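Local coordinates for transcription termination factor FttA (Pyrococcus horikoshii, PDB 3AF6), which probably terminates transcription across the archaeal genome by cleaving nascent RNA with endonuclease and 5'-3' exonuclease activity that depends on two zinc ions, at residues 370-373 with 377-380; 592-597 with 616-621; 626-631 with 637-642. All coordinates share one frame; numbering follows the deposited sequence.

Interaction 1. Residues 370-373 with 377-380; sequences FIPT and EPAN
Pro378 fits its CB against the backbone between Phe370 and Ile371, 3.6 Å from Phe370 C, while the aromatic ring of Phe370 reaches past the proline to Ala379. With CG anti to the backbone N (chi1 -157°), the ring swings back to the facing segment although the CB of Phe370 itself points off. Its edge then meets a carbonyl: Phe370 CE1 lies 3.2 Å from Ala379 O, close to the ring plane. The side chains of Phe370 and Pro378 cross at about a right angle, with Pro378 CB 4.0 Å from Phe370 CD1. Further along, the two prolines meet through Pro372 CG and Pro378 CD, 4.1 Å apart. All of this belongs to one loop of the metallo-beta-lactamase fold, the connection from strand 360-364 to its parallel neighbour 388-392, which also carries the zinc ligand Asp367. Backbone bonding of Ala379 to Lys369 holds the second limb beside the first, and a salt bridge from Arg478 to Glu377 holds its far end. Helix 597-606 covers the aromatic end: Tyr603 packs edge-to-face with Phe370 and bonds through its hydroxyl to Asn380 O, and Glu599 OE1 accepts from Phe370 N.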
loop_
_atom_site.group_PDB
_atom_site.type_symbol
_atom_site.label_atom_id
_atom_site.label_comp_id
_atom_site.label_asym_id
_atom_site.label_seq_id
_atom_site.Cartn_x
_atom_site.Cartn_y
_atom_site.Cartn_z
ATOM N N PHE A 370 3.055 -13.931 8.883
ATOM C CA PHE A 370 2.315 -14.316 10.087
ATOM C C PHE A 370 3.144 -14.512 11.365
ATOM O O PHE A 370 2.871 -15.396 12.176
ATOM C CB PHE A 370 1.460 -15.557 9.800
ATOM C CG PHE A 370 0.283 -15.721 10.733
ATOM C CD1 PHE A 370 -0.492 -14.615 11.099
ATOM C CD2 PHE A 370 -0.062 -16.984 11.229
ATOM C CE1 PHE A 370 -1.592 -14.763 11.944
ATOM C CE2 PHE A 370 -1.157 -17.145 12.073
ATOM C CZ PHE A 370 -1.930 -16.031 12.435
ATOM N N ILE A 371 4.177 -13.687 11.508
ATOM C CA ILE A 371 5.029 -13.662 12.689
ATOM C C ILE A 371 5.452 -12.202 12.767
ATOM O O ILE A 371 5.317 -11.466 11.792
ATOM C CB ILE A 371 6.296 -14.560 12.578
ATOM C CG1 ILE A 371 7.198 -14.072 11.441
ATOM C CG2 ILE A 371 5.884 -16.021 12.444
ATOM C CD1 ILE A 371 8.479 -14.899 11.267
ATOM N N PRO A 372 5.957 -11.757 13.929
ATOM C CA PRO A 372 6.366 -10.352 14.020
ATOM C C PRO A 372 7.623 -10.033 13.226
ATOM O O PRO A 372 8.387 -10.926 12.858
ATOM C CB PRO A 372 6.587 -10.153 15.515
ATOM C CG PRO A 372 5.716 -11.196 16.138
ATOM C CD PRO A 372 5.965 -12.381 15.260
ATOM N N THR A 373 7.811 -8.749 12.951
ATOM C CA THR A 373 8.997 -8.265 12.249
ATOM C C THR A 373 9.278 -6.908 12.874
ATOM O O THR A 373 8.468 -6.395 13.644
ATOM C CB THR A 373 8.777 -8.088 10.712
ATOM O OG1 THR A 373 7.640 -7.238 10.479
ATOM C CG2 THR A 373 8.588 -9.439 10.028
ATOM N N GLU A 377 3.236 -6.147 12.700
ATOM C CA GLU A 377 2.641 -7.203 13.504
ATOM C C GLU A 377 2.037 -8.253 12.570
ATOM O O GLU A 377 1.550 -7.930 11.481
ATOM C CB GLU A 377 1.557 -6.620 14.411
ATOM C CG GLU A 377 2.108 -5.833 15.588
ATOM C CD GLU A 377 1.070 -4.962 16.256
ATOM O OE1 GLU A 377 -0.075 -5.425 16.447
ATOM O OE2 GLU A 377 1.402 -3.813 16.605
ATOM N N PRO A 378 2.041 -9.523 12.991
ATOM C CA PRO A 378 1.484 -10.570 12.134
ATOM C C PRO A 378 0.099 -10.217 11.622
ATOM O O PRO A 378 -0.650 -9.505 12.287
ATOM C CB PRO A 378 1.496 -11.804 13.038
ATOM C CG PRO A 378 1.366 -11.222 14.414
ATOM C CD PRO A 378 2.271 -10.022 14.359
ATOM N N ALA A 379 -0.222 -10.720 10.428
ATOM C CA ALA A 379 -1.503 -10.478 9.781
ATOM C C ALA A 379 -2.715 -10.847 10.636
ATOM O O ALA A 379 -2.679 -11.777 11.439
ATOM C CB ALA A 379 -1.558 -11.231 8.486
ATOM N N ASN A 380 -3.790 -10.092 10.454
ATOM C CA ASN A 380 -5.024 -10.340 11.163
ATOM C C ASN A 380 -5.512 -11.728 10.757
ATOM O O ASN A 380 -5.488 -12.078 9.580
ATOM C CB ASN A 380 -6.058 -9.290 10.784
ATOM C CG ASN A 380 -7.408 -9.578 11.381
ATOM O OD1 ASN A 380 -8.421 -9.552 10.683
ATOM N ND2 ASN A 380 -7.435 -9.862 12.679
#

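Interaction 2. Residues 592-597 with 616-621; sequences SGHADR and TVHGEP. With ZN (zinc ion), chain J; SO4 (sulfate ion), chain G.
The dinuclear zinc centre of the beta-CASP nucleases brings together His594 and His618, which correspond to the motif B and motif C histidines of this family. Their backbones stay far apart, and the contact is made by the two imidazoles around a zinc ion and a sulfate. With CG anti to its backbone N (chi1 -169°), His618 presents NE2 to the zinc at 2.5 Å; Asp260, His261 and Asp367 are the other protein ligands of that ion. Sulfate O2 is a further ligand, 2.6 Å from the zinc and near the plane of the His618 ring at its edge. His594 holds the same anion from another direction: its NE2 donates to sulfate O4 over 2.8 Å, with an N-H...O angle of 150° and the oxygen near the ring plane. The other nitrogen, ND1, is hydrogen-bonded to Glu392, the motif A acid, so both ring nitrogens are used and the rotation of the imidazole is fixed. Between the rings there is neither a stack nor an edge-to-face pair; the planes lie at 48° and His594 CE1 is 4.1 Å from His618 CE1. The sulfate, probably from the crystallisation liquor, occupies a position consistent with that of an RNA phosphate. An ST turn shapes the approach to His594, whose N donates to Ser592 OG, and Gly593 O accepts from ND1 of the zinc ligand His344. Asp596 then N-caps helix 597-606 by accepting from Glu599 N. His618 follows strand 613-617, which lies between strands 388-392 and 638-640, and Glu620 stands at the N-cap of helix 621-635.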
loop_
_atom_site.group_PDB
_atom_site.type_symbol
_atom_site.label_atom_id
_atom_site.label_comp_id
_atom_site.label_asym_id
_atom_site.label_seq_id
_atom_site.Cartn_x
_atom_site.Cartn_y
_atom_site.Cartn_z
ATOM N N SER A 592 12.523 -11.853 4.885
ATOM C CA SER A 592 11.367 -11.905 4.003
ATOM C C SER A 592 10.106 -11.281 4.574
ATOM O O SER A 592 9.855 -11.341 5.780
ATOM C CB SER A 592 11.058 -13.351 3.625
ATOM O OG SER A 592 9.843 -13.414 2.908
ATOM N N GLY A 593 9.316 -10.686 3.693
ATOM C CA GLY A 593 8.063 -10.095 4.117
ATOM C C GLY A 593 6.940 -11.076 3.806
ATOM O O GLY A 593 5.764 -10.741 3.926
ATOM N N HIS A 594 7.312 -12.287 3.392
ATOM C CA HIS A 594 6.353 -13.344 3.052
ATOM C C HIS A 594 6.282 -14.441 4.105
ATOM O O HIS A 594 7.318 -14.866 4.634
ATOM C CB HIS A 594 6.742 -14.041 1.751
ATOM C CG HIS A 594 6.410 -13.274 0.516
ATOM N ND1 HIS A 594 5.115 -13.025 0.124
ATOM C CD2 HIS A 594 7.206 -12.734 -0.435
ATOM C CE1 HIS A 594 5.127 -12.362 -1.018
ATOM N NE2 HIS A 594 6.382 -12.174 -1.377
ATOM N N ALA A 595 5.073 -14.918 4.401
ATOM C CA ALA A 595 4.947 -16.015 5.350
ATOM C C ALA A 595 5.627 -17.206 4.669
ATOM O O ALA A 595 5.460 -17.414 3.461
ATOM C CB ALA A 595 3.490 -16.327 5.608
ATOM N N ASP A 596 6.422 -17.973 5.405
ATOM C CA ASP A 596 7.065 -19.116 4.778
ATOM C C ASP A 596 6.109 -20.311 4.853
ATOM O O ASP A 596 4.983 -20.158 5.336
ATOM C CB ASP A 596 8.424 -19.382 5.433
ATOM C CG ASP A 596 8.328 -20.122 6.745
ATOM O OD1 ASP A 596 7.232 -20.164 7.364
ATOM O OD2 ASP A 596 9.387 -20.658 7.158
ATOM N N ARG A 597 6.524 -21.476 4.357
ATOM C CA ARG A 597 5.656 -22.652 4.358
ATOM C C ARG A 597 4.965 -22.865 5.696
ATOM O O ARG A 597 3.733 -22.913 5.763
ATOM C CB ARG A 597 6.450 -23.912 3.960
ATOM C CG ARG A 597 5.760 -25.261 4.264
ATOM C CD ARG A 597 4.326 -25.314 3.758
ATOM N NE ARG A 597 4.144 -26.272 2.670
ATOM C CZ ARG A 597 3.602 -27.483 2.803
ATOM N NH1 ARG A 597 3.481 -28.273 1.749
ATOM N NH2 ARG A 597 3.171 -27.905 3.983
ATOM N N THR A 616 -5.590 -21.092 -3.193
ATOM C CA THR A 616 -4.202 -20.673 -3.165
ATOM C C THR A 616 -3.780 -20.032 -4.484
ATOM O O THR A 616 -4.033 -20.565 -5.569
ATOM C CB THR A 616 -3.290 -21.861 -2.865
ATOM O OG1 THR A 616 -3.484 -22.864 -3.861
ATOM C CG2 THR A 616 -3.616 -22.438 -1.502
ATOM N N VAL A 617 -3.118 -18.885 -4.371
ATOM C CA VAL A 617 -2.656 -18.137 -5.527
ATOM C C VAL A 617 -1.309 -17.494 -5.241
ATOM O O VAL A 617 -0.685 -17.768 -4.218
ATOM C CB VAL A 617 -3.650 -17.005 -5.882
ATOM C CG1 VAL A 617 -5.022 -17.588 -6.186
ATOM C CG2 VAL A 617 -3.731 -16.002 -4.732
ATOM N N HIS A 618 -0.871 -16.642 -6.168
ATOM C CA HIS A 618 0.382 -15.897 -6.036
ATOM C C HIS A 618 1.567 -16.768 -5.604
ATOM O O HIS A 618 2.085 -16.637 -4.501
ATOM C CB HIS A 618 0.164 -14.756 -5.036
ATOM C CG HIS A 618 1.271 -13.749 -5.001
ATOM N ND1 HIS A 618 2.535 -14.044 -4.539
ATOM C CD2 HIS A 618 1.291 -12.437 -5.335
ATOM C CE1 HIS A 618 3.286 -12.959 -4.586
ATOM N NE2 HIS A 618 2.555 -11.970 -5.065
ATOM N N GLY A 619 1.984 -17.658 -6.491
ATOM C CA GLY A 619 3.104 -18.532 -6.208
ATOM C C GLY A 619 3.436 -19.302 -7.470
ATOM O O GLY A 619 2.614 -19.383 -8.368
ATOM N N GLU A 620 4.639 -19.842 -7.575
ATOM C CA GLU A 620 4.961 -20.629 -8.752
ATOM C C GLU A 620 3.889 -21.717 -8.814
ATOM O O GLU A 620 3.305 -22.098 -7.792
ATOM C CB GLU A 620 6.357 -21.235 -8.627
ATOM C CG GLU A 620 7.451 -20.182 -8.617
ATOM C CD GLU A 620 8.835 -20.758 -8.350
ATOM O OE1 GLU A 620 9.747 -19.958 -8.038
ATOM O OE2 GLU A 620 9.011 -21.999 -8.448
ATOM N N PRO A 621 3.602 -22.222 -10.021
ATOM C CA PRO A 621 2.577 -23.265 -10.181
ATOM C C PRO A 621 2.656 -24.428 -9.191
ATOM O O PRO A 621 1.659 -24.743 -8.546
ATOM C CB PRO A 621 2.756 -23.706 -11.632
ATOM C CG PRO A 621 3.224 -22.447 -12.302
ATOM C CD PRO A 621 4.234 -21.895 -11.312
HETATM ZN ZN ZN J . 3.257 -9.599 -4.688
HETATM S S SO4 G . 6.943 -10.823 -4.183
HETATM O O1 SO4 G . 7.422 -10.165 -5.410
HETATM O O2 SO4 G . 5.565 -10.390 -3.902
HETATM O O3 SO4 G . 6.975 -12.282 -4.366
HETATM O O4 SO4 G . 7.810 -10.448 -3.052
#

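Interaction 3. Residues 626-631 with 637-642; sequences DLATSI and ISTRAP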
loop_
_atom_site.group_PDB
_atom_site.type_symbol
_atom_site.label_atom_id
_atom_site.label_comp_id
_atom_site.label_asym_id
_atom_site.label_seq_id
_atom_site.Cartn_x
_atom_site.Cartn_y
_atom_site.Cartn_z
ATOM N N ASP A 626 1.001 -27.427 -4.382
ATOM C CA ASP A 626 1.542 -28.026 -3.164
ATOM C C ASP A 626 0.804 -27.544 -1.906
ATOM O O ASP A 626 0.293 -28.351 -1.122
ATOM C CB ASP A 626 3.031 -27.683 -3.062
ATOM C CG ASP A 626 3.767 -28.550 -2.056
ATOM O OD1 ASP A 626 3.183 -28.851 -0.991
ATOM O OD2 ASP A 626 4.935 -28.919 -2.325
ATOM N N LEU A 627 0.748 -26.225 -1.719
ATOM C CA LEU A 627 0.079 -25.658 -0.563
ATOM C C LEU A 627 -1.381 -26.107 -0.493
ATOM O O LEU A 627 -1.856 -26.544 0.554
ATOM C CB LEU A 627 0.170 -24.136 -0.618
ATOM C CG LEU A 627 -0.572 -23.340 0.461
ATOM C CD1 LEU A 627 -0.100 -23.752 1.868
ATOM C CD2 LEU A 627 -0.328 -21.871 0.220
ATOM N N ALA A 628 -2.084 -25.999 -1.618
ATOM C CA ALA A 628 -3.493 -26.385 -1.710
ATOM C C ALA A 628 -3.688 -27.848 -1.331
ATOM O O ALA A 628 -4.547 -28.180 -0.509
ATOM C CB ALA A 628 -4.004 -26.140 -3.133
ATOM N N THR A 629 -2.896 -28.719 -1.948
ATOM C CA THR A 629 -2.962 -30.145 -1.672
ATOM C C THR A 629 -2.643 -30.389 -0.205
ATOM O O THR A 629 -3.334 -31.157 0.471
ATOM C CB THR A 629 -1.944 -30.928 -2.530
ATOM O OG1 THR A 629 -2.352 -30.899 -3.904
ATOM C CG2 THR A 629 -1.836 -32.368 -2.053
ATOM N N SER A 630 -1.598 -29.724 0.282
ATOM C CA SER A 630 -1.171 -29.862 1.669
ATOM C C SER A 630 -2.232 -29.433 2.676
ATOM O O SER A 630 -2.470 -30.131 3.657
ATOM C CB SER A 630 0.086 -29.047 1.912
ATOM O OG SER A 630 1.053 -29.329 0.931
ATOM N N ILE A 631 -2.860 -28.284 2.449
ATOM C CA ILE A 631 -3.891 -27.797 3.362
ATOM C C ILE A 631 -5.027 -28.811 3.474
ATOM O O ILE A 631 -5.461 -29.161 4.572
ATOM C CB ILE A 631 -4.480 -26.450 2.883
ATOM C CG1 ILE A 631 -3.419 -25.350 2.986
ATOM C CG2 ILE A 631 -5.709 -26.097 3.704
ATOM C CD1 ILE A 631 -3.848 -24.033 2.406
ATOM N N ILE A 637 -9.842 -29.218 4.542
ATOM C CA ILE A 637 -10.577 -28.089 3.988
ATOM C C ILE A 637 -10.549 -28.140 2.447
ATOM O O ILE A 637 -9.515 -28.472 1.851
ATOM C CB ILE A 637 -9.949 -26.756 4.466
ATOM C CG1 ILE A 637 -10.050 -26.657 5.989
ATOM C CG2 ILE A 637 -10.639 -25.569 3.806
ATOM C CD1 ILE A 637 -9.384 -25.423 6.584
ATOM N N SER A 638 -11.676 -27.826 1.803
ATOM C CA SER A 638 -11.726 -27.815 0.341
ATOM C C SER A 638 -10.760 -26.772 -0.185
ATOM O O SER A 638 -10.870 -25.591 0.155
ATOM C CB SER A 638 -13.118 -27.453 -0.170
ATOM O OG SER A 638 -14.000 -28.557 -0.110
ATOM N N THR A 639 -9.831 -27.191 -1.033
ATOM C CA THR A 639 -8.868 -26.255 -1.570
ATOM C C THR A 639 -8.733 -26.310 -3.089
ATOM O O THR A 639 -9.154 -27.260 -3.736
ATOM C CB THR A 639 -7.487 -26.514 -0.949
ATOM O OG1 THR A 639 -7.015 -27.804 -1.365
ATOM C CG2 THR A 639 -7.575 -26.474 0.592
ATOM N N ARG A 640 -8.151 -25.267 -3.664
ATOM C CA ARG A 640 -7.924 -25.246 -5.099
ATOM C C ARG A 640 -6.915 -24.191 -5.504
ATOM O O ARG A 640 -6.874 -23.102 -4.926
ATOM C CB ARG A 640 -9.218 -25.017 -5.868
ATOM C CG ARG A 640 -9.023 -25.285 -7.358
ATOM C CD ARG A 640 -10.261 -24.962 -8.148
ATOM N NE ARG A 640 -11.438 -25.568 -7.540
ATOM C CZ ARG A 640 -12.651 -25.501 -8.070
ATOM N NH1 ARG A 640 -12.827 -24.856 -9.216
ATOM N NH2 ARG A 640 -13.679 -26.071 -7.455
ATOM N N ALA A 641 -6.101 -24.536 -6.497
ATOM C CA ALA A 641 -5.074 -23.652 -7.039
ATOM C C ALA A 641 -5.439 -23.375 -8.504
ATOM O O ALA A 641 -4.881 -23.962 -9.434
ATOM C CB ALA A 641 -3.715 -24.320 -6.941
ATOM N N PRO A 642 -6.385 -22.457 -8.720
ATOM C CA PRO A 642 -6.870 -22.072 -10.042
ATOM C C PRO A 642 -5.830 -21.421 -10.941
ATOM O O PRO A 642 -4.823 -20.889 -10.463
ATOM C CB PRO A 642 -8.010 -21.122 -9.706
ATOM C CG PRO A 642 -7.458 -20.405 -8.530
ATOM C CD PRO A 642 -6.889 -21.526 -7.696
#
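Thr639 sits against the helix turn that runs from Ala628 to Ile631, its whole short side chain lying over the Ala628 carbonyl. CB faces the backbone of the helix, 3.4 Å from Ala628 O. At the branch the two tips separate. A chi1 of 66° places OG1 between the backbone N and the carbonyl carbon, from where it reaches Ala628 O at 2.6 Å. The geometry does not settle whether the single proton goes to that carbonyl or to a modified group of the bound partner, which OG1 also contacts. CG2, anti to the carbonyl carbon, stays beside Ala628 O but reaches on to the apolar side, where it meets Ile631 CG2 at 3.6 Å. That same methyl of Ile631 also approaches Ile637, 4.4 Å from Ile637 CB, and thus touches both Thr639 and Ile637. Beyond the hydroxyl, Ala628 CB lies 4.2 Å from Ala641 CB, extending the apolar contact past the end of the strand. Helix and strand belong to the beta-alpha-beta crossover made of strand 613-617, helix 621-635 and strand 638-640, in which the helix packs on the sheet and the two strands are parallel neighbours. The axes of helix 626-631 and strand 638-640 approach to 7.2 Å and run antiparallel at 171°. Small residues at Ala628 and Ala641 suit so near an approach. Met601 and Val604 of helix 597-606 pack against Ile631, and Thr616 of the neighbouring strand 613-617 touches Ala628. The interface is therefore chiefly apolar; its polar part is the hydroxyl of Thr639 against the carbonyl of Ala628, with a bound partner probably competing for the same proton.

Overall arrangement
Interaction 1 is a surface contact of prolines and a phenyl ring within one loop, interaction 2 is partly buried and built around zinc and sulfate, and interaction 3 is the buried packing of helix on strand. Interactions 1 and 2 touch where Phe370 N meets Ala595 CB. Interactions 2 and 3 belong to the same beta-alpha-beta unit, strands 613-617 and 638-640 being neighbours in one sheet. They are also joined by the salt bridge of Arg597 with Asp626 and by a probable hydrogen bond from Thr616 to Arg640. Interactions 1 and 3 stay about 12 Å apart at their nearest atoms. Polar chemistry thus gathers at the metal site, and apolar packing dominates the other two contacts.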